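Side-chain contact in benzyl alcohol dehydrogenase (Acinetobacter calcoaceticus, PDB 1F8F), which probably catalyses the NAD-dependent oxidation of benzyl alcohol and related aryl alcohols to their aldehydes, as a zinc-containing medium-chain alcohol dehydrogenase: residues P321-F324 with I325-V329. Residues are numbered along the deposited sequence; the frame is centred on the assembly and turned at random.
Sequences PKKF and IPELV
Phe324 lays one face of its ring over the isobutyl group of Leu328, one turn further along the same helix. The evidence for a CH-pi contact is the position of Leu328 CG, 4.2 Å from the ring centroid and 16° off the normal, with Leu328 CD2 closing to 3.6 Å from Phe324 CZ. With CG anti to the backbone N (chi1 -162°), the ring swings toward the C-terminal end of the helix, which brings it above the leucine. At the ring's edge, Glu327 OE1 lies near the plane, 3.5 Å from Phe324 CD1, and the carboxylate is turned 86° against the ring. Glu327 OE2 rests against the extended chain of Lys323, 3.4 Å from CE. Lys323 NZ stays 4.2 Å from Glu327 OE2, too far for a salt bridge, and a sulfate ion lies close to the same oxygen. These i to i+3 and i to i+4 contacts belong to the opening turns of helix 321-333, which follows strand 310-313, an outermost strand of the six-stranded parallel Rossmann sheet. The backbone bonds Ile325 N to Pro321 O (2.9 Å) and Leu328 N to Phe324 O bracket a kink. Pro326 has no N-H to give, hence the kink, and its CD sits 3.5 Å from Pro321 O. Ile325 CD1 reaches back to Pro321 CB at 4.1 Å, on a buried side where both residues pack against Gln176 of helix 174-186; Leu328 touches Ala179 of that helix. Lys322 takes its NZ to the carbonyl oxygens of Glu153 and Thr156, to which it is hydrogen-bonded.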
ATOM      1  N   PRO A 321       2.043 -17.604   9.470  1.00 26.47           N
ATOM      2  CA  PRO A 321       1.254 -18.484  10.317  1.00 25.82           C
ATOM      3  C   PRO A 321       1.419 -18.304  11.824  1.00 25.64           C
ATOM      4  O   PRO A 321       0.408 -18.423  12.548  1.00 23.63           O
ATOM      5  CB  PRO A 321       1.593 -19.898   9.869  1.00 25.20           C
ATOM      6  CG  PRO A 321       2.214 -19.707   8.529  1.00 28.42           C
ATOM      7  CD  PRO A 321       2.808 -18.341   8.433  1.00 25.84           C
ATOM      8  N   LYS A 322       2.629 -17.999  12.291  1.00 23.57           N
ATOM      9  CA  LYS A 322       2.970 -17.744  13.660  1.00 25.36           C
ATOM     10  C   LYS A 322       2.208 -16.519  14.208  1.00 26.94           C
ATOM     11  O   LYS A 322       1.905 -16.478  15.402  1.00 24.92           O
ATOM     12  CB  LYS A 322       4.477 -17.461  13.825  1.00 26.69           C
ATOM     13  CG  LYS A 322       5.376 -18.680  13.919  1.00 25.93           C
ATOM     14  CD  LYS A 322       5.810 -18.999  15.382  1.00 27.97           C
ATOM     15  CE  LYS A 322       6.072 -20.527  15.307  1.00 28.31           C
ATOM     16  NZ  LYS A 322       6.641 -21.132  16.541  1.00 24.47           N
ATOM     17  N   LYS A 323       1.836 -15.607  13.313  1.00 26.64           N
ATOM     18  CA  LYS A 323       1.006 -14.476  13.610  1.00 27.83           C
ATOM     19  C   LYS A 323      -0.490 -14.711  13.345  1.00 27.08           C
ATOM     20  O   LYS A 323      -1.325 -14.474  14.206  1.00 24.99           O
ATOM     21  CB  LYS A 323       1.421 -13.248  12.759  1.00 28.60           C
ATOM     22  CG  LYS A 323       0.798 -11.971  13.283  1.00 28.90           C
ATOM     23  CD  LYS A 323       0.820 -10.837  12.237  1.00 30.93           C
ATOM     24  CE  LYS A 323       0.291  -9.561  12.926  1.00 31.68           C
ATOM     25  NZ  LYS A 323       0.348  -8.416  11.995  1.00 34.24           N
ATOM     26  N   PHE A 324      -0.876 -15.159  12.155  1.00 26.47           N
ATOM     27  CA  PHE A 324      -2.238 -15.376  11.704  1.00 23.75           C
ATOM     28  C   PHE A 324      -3.013 -16.501  12.390  1.00 23.80           C
ATOM     29  O   PHE A 324      -4.234 -16.341  12.593  1.00 21.18           O
ATOM     30  CB  PHE A 324      -2.244 -15.601  10.163  1.00 19.69           C
ATOM     31  CG  PHE A 324      -3.601 -15.398   9.527  1.00 23.63           C
ATOM     32  CD1 PHE A 324      -4.359 -14.264   9.744  1.00 22.68           C
ATOM     33  CD2 PHE A 324      -4.168 -16.357   8.686  1.00 23.60           C
ATOM     34  CE1 PHE A 324      -5.609 -14.088   9.152  1.00 22.27           C
ATOM     35  CE2 PHE A 324      -5.386 -16.185   8.083  1.00 23.79           C
ATOM     36  CZ  PHE A 324      -6.142 -15.034   8.300  1.00 22.39           C
ATOM     37  N   ILE A 325      -2.387 -17.653  12.665  1.00 21.88           N
ATOM     38  CA  ILE A 325      -3.086 -18.780  13.281  1.00 24.25           C
ATOM     39  C   ILE A 325      -3.687 -18.392  14.612  1.00 25.37           C
ATOM     40  O   ILE A 325      -4.884 -18.609  14.809  1.00 24.07           O
ATOM     41  CB  ILE A 325      -2.319 -20.102  13.327  1.00 23.80           C
ATOM     42  CG1 ILE A 325      -2.475 -20.770  11.928  1.00 21.37           C
ATOM     43  CG2 ILE A 325      -2.822 -21.089  14.404  1.00 21.84           C
ATOM     44  CD1 ILE A 325      -1.422 -21.855  11.839  1.00 17.50           C
ATOM     45  N   PRO A 326      -2.901 -17.841  15.532  1.00 27.70           N
ATOM     46  CA  PRO A 326      -3.468 -17.334  16.776  1.00 29.04           C
ATOM     47  C   PRO A 326      -4.539 -16.282  16.526  1.00 28.25           C
ATOM     48  O   PRO A 326      -5.476 -16.193  17.343  1.00 28.98           O
ATOM     49  CB  PRO A 326      -2.262 -16.785  17.566  1.00 29.16           C
ATOM     50  CG  PRO A 326      -1.090 -17.448  16.915  1.00 29.91           C
ATOM     51  CD  PRO A 326      -1.439 -17.689  15.472  1.00 27.99           C
ATOM     52  N   GLU A 327      -4.475 -15.428  15.481  1.00 26.63           N
ATOM     53  CA  GLU A 327      -5.530 -14.461  15.264  1.00 27.13           C
ATOM     54  C   GLU A 327      -6.851 -15.191  14.928  1.00 27.32           C
ATOM     55  O   GLU A 327      -7.926 -14.859  15.445  1.00 24.57           O
ATOM     56  CB  GLU A 327      -5.205 -13.406  14.189  1.00 27.32           C
ATOM     57  CG  GLU A 327      -4.177 -12.354  14.588  1.00 26.80           C
ATOM     58  CD  GLU A 327      -3.574 -11.604  13.437  1.00 29.28           C
ATOM     59  OE1 GLU A 327      -3.718 -11.884  12.237  1.00 29.25           O
ATOM     60  OE2 GLU A 327      -2.864 -10.600  13.704  1.00 33.62           O
ATOM     61  N   LEU A 328      -6.786 -16.243  14.094  1.00 25.63           N
ATOM     62  CA  LEU A 328      -8.018 -16.990  13.825  1.00 25.56           C
ATOM     63  C   LEU A 328      -8.561 -17.657  15.096  1.00 24.54           C
ATOM     64  O   LEU A 328      -9.765 -17.648  15.286  1.00 21.24           O
ATOM     65  CB  LEU A 328      -7.822 -18.015  12.724  1.00 24.17           C
ATOM     66  CG  LEU A 328      -7.387 -17.454  11.347  1.00 24.16           C
ATOM     67  CD1 LEU A 328      -7.168 -18.651  10.426  1.00 23.63           C
ATOM     68  CD2 LEU A 328      -8.340 -16.404  10.810  1.00 22.24           C
ATOM     69  N   VAL A 329      -7.772 -18.270  15.950  1.00 26.93           N
ATOM     70  CA  VAL A 329      -8.275 -18.906  17.182  1.00 28.49           C
ATOM     71  C   VAL A 329      -8.968 -17.864  18.062  1.00 29.56           C
ATOM     72  O   VAL A 329      -9.951 -18.179  18.748  1.00 33.29           O
ATOM     73  CB  VAL A 329      -7.155 -19.568  18.009  1.00 26.72           C
ATOM     74  CG1 VAL A 329      -7.636 -20.107  19.344  1.00 25.78           C
ATOM     75  CG2 VAL A 329      -6.453 -20.700  17.277  1.00 26.29           C
TER